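Local coordinates for salicylic acid-binding protein 2 (Nicotiana tabacum, PDB 1Y7I), which hydrolyses methyl salicylate to salicylic acid, a demethylation needed to activate systemic acquired resistance in tobacco, at residues K5-V10 with I76-S81; V102-F107 with V203-T208. One frame throughout, in Å; residues are numbered along the deposited sequence.

How the contacts relate
Both contacts lie in the buried core, and every residue that touches across either one is buried. They belong to the central parallel sheet: contact 1 pairs strands 6-10 and 75-80, contact 2 pairs 98-104 and 202-207, and strands 75-80 and 98-104 are neighbours, joined through Leu77 O to Val102 N, a probable hydrogen bond of 2.7 Å. Contact 1 has five backbone bonds running up to the nucleophile. In contact 2 bridge pairing ends at Leu104; one more backbone bond follows at Ala105, then a tyrosine hydroxyl bonds to Ala106 O, and the sulfur of Cys207 joins the packing. Both reach the bound salicylate, through Ser81 and Phe107.

Contact 1. Residues K5-V10 with I76-S81; sequences KHFVLV and ILVGHS. With SAL (2-hydroxybenzoic acid), chain E.
The Phe7 ring lies alongside Ile76, both side chains pointing the same way from adjacent parallel strands, with Phe7 CE1 3.8 Å from Ile76 CD1. Ile76 brings three carbons to the ring: Ile76 CB and CG2 meet Phe7 CD1 and CE1, and Ile76 CD1 reaches on to Phe7 CZ. The ring is placed there by CG standing anti to the carbonyl carbon (chi1 -74°). At its edge, Val78 CG2 approaches Phe7 CD1, and Val78 CB also meets the CD2 methyl of Leu9 at 3.8 Å. Helix 245-262 covers this face, with Ala256 against Phe7 and Ile76 and Leu252 against Val78. Across the sheet, Leu77 leans its CD2 methyl on Val8 CB (3.7 Å), and helix 83-93 packs there on Leu77 and Val10.

Five backbone bonds hold this register, from Ile76 N to His6 O through to His80 N to Val10 O, the last 2.9 Å long and nearly straight at 175°. Strand 75-80 then enters the nucleophile elbow of the alpha/beta hydrolase fold. Ser81, the acyl-ester nucleophile, has a positive phi (44°), the strained backbone expected at such an elbow, and its OG sits over the centre of the His80 ring. Ser81 OG hydrogen-bonds to His80 O (2.7 Å) from above the carbonyl plane, not along a lone pair. Toward the ligand, Ser81 OG lies 2.9 Å from SAL O1'. The His80 ring is itself tied through NE2 to His238 O. The backbone ladder, packed on both faces by apolar side chains, ends at His80, directly before the serine that attacks the ester.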
ATOM      1  N   LYS B   5     -13.709  -5.924 -21.133  1.00 30.42           N
ATOM      2  CA  LYS B   5     -13.823  -6.981 -20.145  1.00 26.71           C
ATOM      3  C   LYS B   5     -13.553  -6.446 -18.746  1.00 24.71           C
ATOM      4  O   LYS B   5     -12.932  -5.398 -18.581  1.00 23.71           O
ATOM      5  CB  LYS B   5     -12.829  -8.107 -20.451  1.00 28.43           C
ATOM      6  CG  LYS B   5     -13.114  -8.898 -21.722  1.00 27.55           C
ATOM      7  CD  LYS B   5     -14.332  -9.796 -21.561  1.00 29.91           C
ATOM      8  CE  LYS B   5     -14.615 -10.587 -22.833  1.00 28.89           C
ATOM      9  NZ  LYS B   5     -14.957  -9.695 -23.980  1.00 31.95           N
ATOM     10  N   HIS B   6     -14.028  -7.173 -17.742  1.00 22.93           N
ATOM     11  CA  HIS B   6     -13.815  -6.795 -16.352  1.00 21.58           C
ATOM     12  C   HIS B   6     -12.792  -7.748 -15.740  1.00 20.28           C
ATOM     13  O   HIS B   6     -13.080  -8.925 -15.535  1.00 18.51           O
ATOM     14  CB  HIS B   6     -15.115  -6.889 -15.549  1.00 22.76           C
ATOM     15  CG  HIS B   6     -14.967  -6.478 -14.117  1.00 19.91           C
ATOM     16  ND1 HIS B   6     -15.977  -6.628 -13.189  1.00 23.40           N
ATOM     17  CD2 HIS B   6     -13.935  -5.904 -13.454  1.00 21.70           C
ATOM     18  CE1 HIS B   6     -15.572  -6.163 -12.020  1.00 22.64           C
ATOM     19  NE2 HIS B   6     -14.336  -5.717 -12.153  1.00 21.14           N
ATOM     20  N   PHE B   7     -11.604  -7.233 -15.449  1.00 18.23           N
ATOM     21  CA  PHE B   7     -10.547  -8.036 -14.846  1.00 15.68           C
ATOM     22  C   PHE B   7     -10.562  -7.935 -13.311  1.00 14.56           C
ATOM     23  O   PHE B   7     -10.482  -6.839 -12.770  1.00 14.89           O
ATOM     24  CB  PHE B   7      -9.177  -7.567 -15.364  1.00 16.06           C
ATOM     25  CG  PHE B   7      -8.879  -7.982 -16.782  1.00 16.13           C
ATOM     26  CD1 PHE B   7      -8.399  -9.259 -17.057  1.00 15.01           C
ATOM     27  CD2 PHE B   7      -9.081  -7.095 -17.846  1.00 18.56           C
ATOM     28  CE1 PHE B   7      -8.111  -9.653 -18.368  1.00 13.10           C
ATOM     29  CE2 PHE B   7      -8.800  -7.474 -19.168  1.00 15.70           C
ATOM     30  CZ  PHE B   7      -8.315  -8.757 -19.429  1.00 18.23           C
ATOM     31  N   VAL B   8     -10.688  -9.072 -12.622  1.00 12.47           N
ATOM     32  CA  VAL B   8     -10.646  -9.104 -11.159  1.00 11.59           C
ATOM     33  C   VAL B   8      -9.258  -9.677 -10.835  1.00 12.64           C
ATOM     34  O   VAL B   8      -8.978 -10.854 -11.103  1.00 12.25           O
ATOM     35  CB  VAL B   8     -11.760 -10.030 -10.536  1.00 13.23           C
ATOM     36  CG1 VAL B   8     -11.650 -10.029  -8.986  1.00 11.14           C
ATOM     37  CG2 VAL B   8     -13.171  -9.514 -10.932  1.00  8.76           C
ATOM     38  N   LEU B   9      -8.390  -8.825 -10.290  1.00 10.53           N
ATOM     39  CA  LEU B   9      -7.016  -9.191  -9.947  1.00  9.22           C
ATOM     40  C   LEU B   9      -6.933  -9.613  -8.484  1.00 11.31           C
ATOM     41  O   LEU B   9      -7.341  -8.866  -7.587  1.00 12.39           O
ATOM     42  CB  LEU B   9      -6.086  -7.993 -10.215  1.00  9.42           C
ATOM     43  CG  LEU B   9      -6.252  -7.324 -11.604  1.00  5.51           C
ATOM     44  CD1 LEU B   9      -5.248  -6.182 -11.778  1.00  5.40           C
ATOM     45  CD2 LEU B   9      -6.032  -8.367 -12.702  1.00  4.95           C
ATOM     46  N   VAL B  10      -6.396 -10.805  -8.247  1.00 11.60           N
ATOM     47  CA  VAL B  10      -6.291 -11.347  -6.893  1.00 12.38           C
ATOM     48  C   VAL B  10      -4.842 -11.568  -6.492  1.00 11.38           C
ATOM     49  O   VAL B  10      -4.173 -12.454  -7.008  1.00 13.08           O
ATOM     50  CB  VAL B  10      -7.084 -12.666  -6.800  1.00 12.42           C
ATOM     51  CG1 VAL B  10      -7.122 -13.169  -5.363  1.00 10.30           C
ATOM     52  CG2 VAL B  10      -8.490 -12.428  -7.331  1.00 11.05           C
ATOM     53  N   ILE B  76     -13.099 -11.925 -15.745  1.00 18.66           N
ATOM     54  CA  ILE B  76     -11.920 -12.730 -15.995  1.00 16.31           C
ATOM     55  C   ILE B  76     -11.147 -12.615 -14.695  1.00 16.63           C
ATOM     56  O   ILE B  76     -10.835 -11.511 -14.246  1.00 17.74           O
ATOM     57  CB  ILE B  76     -11.047 -12.174 -17.117  1.00 15.57           C
ATOM     58  CG1 ILE B  76     -11.741 -12.355 -18.464  1.00 16.71           C
ATOM     59  CG2 ILE B  76      -9.693 -12.903 -17.117  1.00 12.93           C
ATOM     60  CD1 ILE B  76     -10.965 -11.760 -19.620  1.00 14.33           C
ATOM     61  N   LEU B  77     -10.868 -13.755 -14.081  1.00 15.45           N
ATOM     62  CA  LEU B  77     -10.130 -13.782 -12.831  1.00 15.15           C
ATOM     63  C   LEU B  77      -8.647 -13.992 -13.118  1.00 15.28           C
ATOM     64  O   LEU B  77      -8.273 -14.786 -13.995  1.00 14.62           O
ATOM     65  CB  LEU B  77     -10.634 -14.926 -11.936  1.00 14.21           C
ATOM     66  CG  LEU B  77     -12.051 -14.825 -11.354  1.00 16.67           C
ATOM     67  CD1 LEU B  77     -12.443 -16.128 -10.662  1.00 17.13           C
ATOM     68  CD2 LEU B  77     -12.093 -13.674 -10.367  1.00 17.21           C
ATOM     69  N   VAL B  78      -7.813 -13.275 -12.377  1.00 11.31           N
ATOM     70  CA  VAL B  78      -6.369 -13.396 -12.507  1.00 13.04           C
ATOM     71  C   VAL B  78      -5.841 -13.550 -11.101  1.00 13.64           C
ATOM     72  O   VAL B  78      -5.965 -12.638 -10.286  1.00 15.84           O
ATOM     73  CB  VAL B  78      -5.721 -12.135 -13.126  1.00 10.95           C
ATOM     74  CG1 VAL B  78      -4.238 -12.382 -13.349  1.00  8.55           C
ATOM     75  CG2 VAL B  78      -6.422 -11.781 -14.436  1.00 13.80           C
ATOM     76  N   GLY B  79      -5.263 -14.705 -10.814  1.00 14.72           N
ATOM     77  CA  GLY B  79      -4.757 -14.952  -9.481  1.00 13.57           C
ATOM     78  C   GLY B  79      -3.257 -15.133  -9.453  1.00 15.07           C
ATOM     79  O   GLY B  79      -2.701 -15.971 -10.164  1.00 13.23           O
ATOM     80  N   HIS B  80      -2.599 -14.324  -8.631  1.00 13.42           N
ATOM     81  CA  HIS B  80      -1.158 -14.398  -8.482  1.00 14.47           C
ATOM     82  C   HIS B  80      -0.790 -15.306  -7.307  1.00 14.90           C
ATOM     83  O   HIS B  80      -1.311 -15.144  -6.204  1.00 14.82           O
ATOM     84  CB  HIS B  80      -0.580 -13.011  -8.223  1.00 13.04           C
ATOM     85  CG  HIS B  80       0.909 -13.007  -8.082  1.00 15.83           C
ATOM     86  ND1 HIS B  80       1.565 -12.241  -7.145  1.00 14.64           N
ATOM     87  CD2 HIS B  80       1.871 -13.673  -8.766  1.00 14.42           C
ATOM     88  CE1 HIS B  80       2.867 -12.437  -7.253  1.00 15.70           C
ATOM     89  NE2 HIS B  80       3.078 -13.302  -8.230  1.00 16.87           N
ATOM     90  N   SER B  81       0.115 -16.248  -7.550  1.00 15.72           N
ATOM     91  CA  SER B  81       0.577 -17.181  -6.527  1.00 17.04           C
ATOM     92  C   SER B  81      -0.531 -17.773  -5.659  1.00 16.56           C
ATOM     93  O   SER B  81      -1.349 -18.540  -6.153  1.00 16.42           O
ATOM     94  CB  SER B  81       1.641 -16.515  -5.656  1.00 17.03           C
ATOM     95  OG  SER B  81       1.207 -15.252  -5.178  1.00 25.27           O
TER
HETATM   96  C1' SAL E 503       3.023 -16.181  -2.676  1.00 28.60           C
HETATM   97  O1' SAL E 503       3.504 -15.172  -3.361  1.00 30.20           O
HETATM   98  O2' SAL E 503       1.828 -16.214  -2.373  1.00 27.70           O
HETATM   99  C1  SAL E 503       3.974 -17.244  -2.298  1.00 28.00           C
HETATM  100  C2  SAL E 503       3.521 -18.382  -1.544  1.00 27.66           C
HETATM  101  C3  SAL E 503       4.434 -19.394  -1.190  1.00 26.37           C
HETATM  102  C4  SAL E 503       5.783 -19.301  -1.579  1.00 25.09           C
HETATM  103  C5  SAL E 503       6.245 -18.194  -2.321  1.00 27.26           C
HETATM  104  C6  SAL E 503       5.354 -17.186  -2.677  1.00 25.52           C
HETATM  105  O2  SAL E 503       2.231 -18.535  -1.131  1.00 29.61           O

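Contact 2. Residues V102-F107 with V203-T208; sequences VFLAAF and VYIVCT. With SAL (2-hydroxybenzoic acid), chain E.
Strands 102-104 and 203-207 run parallel at 18° with axes 4.6 Å apart, and three backbone bonds link them: Phe103 N to Val203 O, Ile205 N to Phe103 O, and Ala105 N to Ile205 O. Tyr204 turns its ring across the neighbouring strand, CG anti to the backbone N (chi1 -161°), and Phe103 O lies against one face of the Tyr204 ring, over its centre and 3.6 Å from the plane. From there Tyr204 OH donates to Ala106 O over 2.8 Å, in the carbonyl plane and on a lone pair. This clasp lies where strand 98-104 of the alpha/beta hydrolase sheet has ended, Ala105 having a positive phi of 37°, and the following chain heads for the ligand pocket. On the other face, Val102 CG1 meets Ile205 CD1 at 3.5 Å, while Leu104 CD2 presses closely on Ile205 CG2 and comes 3.4 Å from Cys207 SG. Ile255 of helix 245-262 touches Val102, and Leu248 touches Leu104 and Ile205. Ala105 CB packs on Cys207 SG and also touches Asp210 of the charge relay system. Phe107 turns away from strand 202-207 and presents its ring edge to salicylate, Phe107 CE1 lying 3.4 Å from SAL O2.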
ATOM      1  N   VAL B 102      -7.189 -17.059 -14.879  1.00 13.05           N
ATOM      2  CA  VAL B 102      -5.777 -16.942 -15.230  1.00 12.58           C
ATOM      3  C   VAL B 102      -4.895 -17.095 -13.991  1.00 12.99           C
ATOM      4  O   VAL B 102      -5.014 -16.321 -13.030  1.00 12.65           O
ATOM      5  CB  VAL B 102      -5.480 -15.571 -15.883  1.00 11.50           C
ATOM      6  CG1 VAL B 102      -4.024 -15.503 -16.335  1.00 10.12           C
ATOM      7  CG2 VAL B 102      -6.418 -15.340 -17.064  1.00  9.12           C
ATOM      8  N   PHE B 103      -4.012 -18.089 -14.021  1.00 12.53           N
ATOM      9  CA  PHE B 103      -3.106 -18.344 -12.906  1.00 15.28           C
ATOM     10  C   PHE B 103      -1.711 -17.829 -13.194  1.00 13.53           C
ATOM     11  O   PHE B 103      -0.987 -18.413 -13.996  1.00 14.64           O
ATOM     12  CB  PHE B 103      -3.057 -19.844 -12.594  1.00 13.90           C
ATOM     13  CG  PHE B 103      -4.390 -20.414 -12.210  1.00 16.99           C
ATOM     14  CD1 PHE B 103      -5.338 -20.728 -13.187  1.00 14.67           C
ATOM     15  CD2 PHE B 103      -4.717 -20.596 -10.865  1.00 15.10           C
ATOM     16  CE1 PHE B 103      -6.592 -21.211 -12.831  1.00 17.06           C
ATOM     17  CE2 PHE B 103      -5.961 -21.076 -10.500  1.00 15.95           C
ATOM     18  CZ  PHE B 103      -6.905 -21.386 -11.481  1.00 17.61           C
ATOM     19  N   LEU B 104      -1.340 -16.736 -12.540  1.00 14.53           N
ATOM     20  CA  LEU B 104      -0.021 -16.129 -12.727  1.00 15.54           C
ATOM     21  C   LEU B 104       0.943 -16.684 -11.694  1.00 16.02           C
ATOM     22  O   LEU B 104       0.813 -16.372 -10.515  1.00 14.65           O
ATOM     23  CB  LEU B 104      -0.093 -14.617 -12.532  1.00 15.24           C
ATOM     24  CG  LEU B 104       0.540 -13.675 -13.563  1.00 18.49           C
ATOM     25  CD1 LEU B 104       0.671 -12.327 -12.883  1.00 16.33           C
ATOM     26  CD2 LEU B 104       1.891 -14.161 -14.061  1.00 12.67           C
ATOM     27  N   ALA B 105       1.912 -17.484 -12.136  1.00 16.13           N
ATOM     28  CA  ALA B 105       2.889 -18.075 -11.226  1.00 18.61           C
ATOM     29  C   ALA B 105       2.151 -18.408  -9.942  1.00 18.35           C
ATOM     30  O   ALA B 105       2.572 -18.030  -8.853  1.00 19.23           O
ATOM     31  CB  ALA B 105       4.003 -17.075 -10.939  1.00 18.20           C
ATOM     32  N   ALA B 106       1.040 -19.115 -10.070  1.00 20.29           N
ATOM     33  CA  ALA B 106       0.246 -19.420  -8.903  1.00 22.29           C
ATOM     34  C   ALA B 106       0.131 -20.876  -8.539  1.00 21.87           C
ATOM     35  O   ALA B 106       0.635 -21.765  -9.226  1.00 21.41           O
ATOM     36  CB  ALA B 106      -1.140 -18.844  -9.079  1.00 24.09           C
ATOM     37  N   PHE B 107      -0.525 -21.102  -7.413  1.00 19.88           N
ATOM     38  CA  PHE B 107      -0.784 -22.448  -6.988  1.00 21.05           C
ATOM     39  C   PHE B 107      -2.139 -22.694  -7.587  1.00 22.28           C
ATOM     40  O   PHE B 107      -3.127 -22.045  -7.239  1.00 21.90           O
ATOM     41  CB  PHE B 107      -0.820 -22.550  -5.474  1.00 20.36           C
ATOM     42  CG  PHE B 107       0.522 -22.367  -4.834  1.00 19.17           C
ATOM     43  CD1 PHE B 107       0.774 -21.265  -4.030  1.00 17.79           C
ATOM     44  CD2 PHE B 107       1.540 -23.295  -5.039  1.00 16.79           C
ATOM     45  CE1 PHE B 107       2.019 -21.087  -3.435  1.00 18.96           C
ATOM     46  CE2 PHE B 107       2.791 -23.122  -4.444  1.00 20.58           C
ATOM     47  CZ  PHE B 107       3.027 -22.014  -3.641  1.00 17.19           C
ATOM     48  N   VAL B 203      -6.037 -20.696 -17.745  1.00 20.21           N
ATOM     49  CA  VAL B 203      -4.869 -20.218 -18.461  1.00 19.43           C
ATOM     50  C   VAL B 203      -3.766 -19.988 -17.430  1.00 18.27           C
ATOM     51  O   VAL B 203      -3.977 -19.297 -16.434  1.00 17.81           O
ATOM     52  CB  VAL B 203      -5.162 -18.891 -19.187  1.00 21.70           C
ATOM     53  CG1 VAL B 203      -3.936 -18.453 -19.965  1.00 21.00           C
ATOM     54  CG2 VAL B 203      -6.362 -19.053 -20.117  1.00 19.30           C
ATOM     55  N   TYR B 204      -2.597 -20.570 -17.661  1.00 15.75           N
ATOM     56  CA  TYR B 204      -1.482 -20.407 -16.734  1.00 18.85           C
ATOM     57  C   TYR B 204      -0.391 -19.536 -17.345  1.00 16.69           C
ATOM     58  O   TYR B 204       0.029 -19.775 -18.473  1.00 14.96           O
ATOM     59  CB  TYR B 204      -0.877 -21.767 -16.377  1.00 18.11           C
ATOM     60  CG  TYR B 204      -0.041 -21.742 -15.118  1.00 19.62           C
ATOM     61  CD1 TYR B 204       1.254 -21.209 -15.114  1.00 17.50           C
ATOM     62  CD2 TYR B 204      -0.563 -22.222 -13.917  1.00 18.57           C
ATOM     63  CE1 TYR B 204       2.005 -21.160 -13.940  1.00 17.08           C
ATOM     64  CE2 TYR B 204       0.172 -22.177 -12.747  1.00 18.31           C
ATOM     65  CZ  TYR B 204       1.450 -21.651 -12.758  1.00 20.45           C
ATOM     66  OH  TYR B 204       2.166 -21.643 -11.583  1.00 17.92           O
ATOM     67  N   ILE B 205       0.068 -18.535 -16.602  1.00 17.23           N
ATOM     68  CA  ILE B 205       1.126 -17.653 -17.086  1.00 17.21           C
ATOM     69  C   ILE B 205       2.405 -17.936 -16.304  1.00 16.96           C
ATOM     70  O   ILE B 205       2.529 -17.574 -15.132  1.00 15.59           O
ATOM     71  CB  ILE B 205       0.745 -16.164 -16.929  1.00 15.16           C
ATOM     72  CG1 ILE B 205      -0.521 -15.872 -17.747  1.00 12.93           C
ATOM     73  CG2 ILE B 205       1.909 -15.276 -17.376  1.00 16.17           C
ATOM     74  CD1 ILE B 205      -0.978 -14.423 -17.732  1.00 11.45           C
ATOM     75  N   VAL B 206       3.351 -18.591 -16.968  1.00 16.67           N
ATOM     76  CA  VAL B 206       4.618 -18.955 -16.354  1.00 17.94           C
ATOM     77  C   VAL B 206       5.602 -17.792 -16.278  1.00 19.67           C
ATOM     78  O   VAL B 206       5.847 -17.102 -17.266  1.00 20.67           O
ATOM     79  CB  VAL B 206       5.299 -20.117 -17.128  1.00 19.11           C
ATOM     80  CG1 VAL B 206       6.691 -20.394 -16.556  1.00 21.22           C
ATOM     81  CG2 VAL B 206       4.444 -21.365 -17.055  1.00 16.77           C
ATOM     82  N   CYS B 207       6.152 -17.567 -15.090  1.00 18.57           N
ATOM     83  CA  CYS B 207       7.148 -16.519 -14.904  1.00 19.73           C
ATOM     84  C   CYS B 207       8.452 -17.298 -14.783  1.00 20.73           C
ATOM     85  O   CYS B 207       8.759 -17.862 -13.729  1.00 19.91           O
ATOM     86  CB  CYS B 207       6.832 -15.709 -13.648  1.00 17.56           C
ATOM     87  SG  CYS B 207       5.283 -14.736 -13.811  1.00 21.63           S
ATOM     88  N   THR B 208       9.192 -17.339 -15.892  1.00 23.12           N
ATOM     89  CA  THR B 208      10.442 -18.095 -16.008  1.00 24.28           C
ATOM     90  C   THR B 208      11.510 -17.920 -14.940  1.00 24.43           C
ATOM     91  O   THR B 208      12.124 -18.898 -14.515  1.00 26.77           O
ATOM     92  CB  THR B 208      11.132 -17.844 -17.369  1.00 23.84           C
ATOM     93  OG1 THR B 208      11.619 -16.499 -17.429  1.00 27.18           O
ATOM     94  CG2 THR B 208      10.164 -18.079 -18.516  1.00 27.13           C
TER
HETATM   95  C1' SAL E 503       3.023 -16.181  -2.676  1.00 28.60           C
HETATM   96  O1' SAL E 503       3.504 -15.172  -3.361  1.00 30.20           O
HETATM   97  O2' SAL E 503       1.828 -16.214  -2.373  1.00 27.70           O
HETATM   98  C1  SAL E 503       3.974 -17.244  -2.298  1.00 28.00           C
HETATM   99  C2  SAL E 503       3.521 -18.382  -1.544  1.00 27.66           C
HETATM  100  C3  SAL E 503       4.434 -19.394  -1.190  1.00 26.37           C
HETATM  101  C4  SAL E 503       5.783 -19.301  -1.579  1.00 25.09           C
HETATM  102  C5  SAL E 503       6.245 -18.194  -2.321  1.00 27.26           C
HETATM  103  C6  SAL E 503       5.354 -17.186  -2.677  1.00 25.52           C
HETATM  104  O2  SAL E 503       2.231 -18.535  -1.131  1.00 29.61           O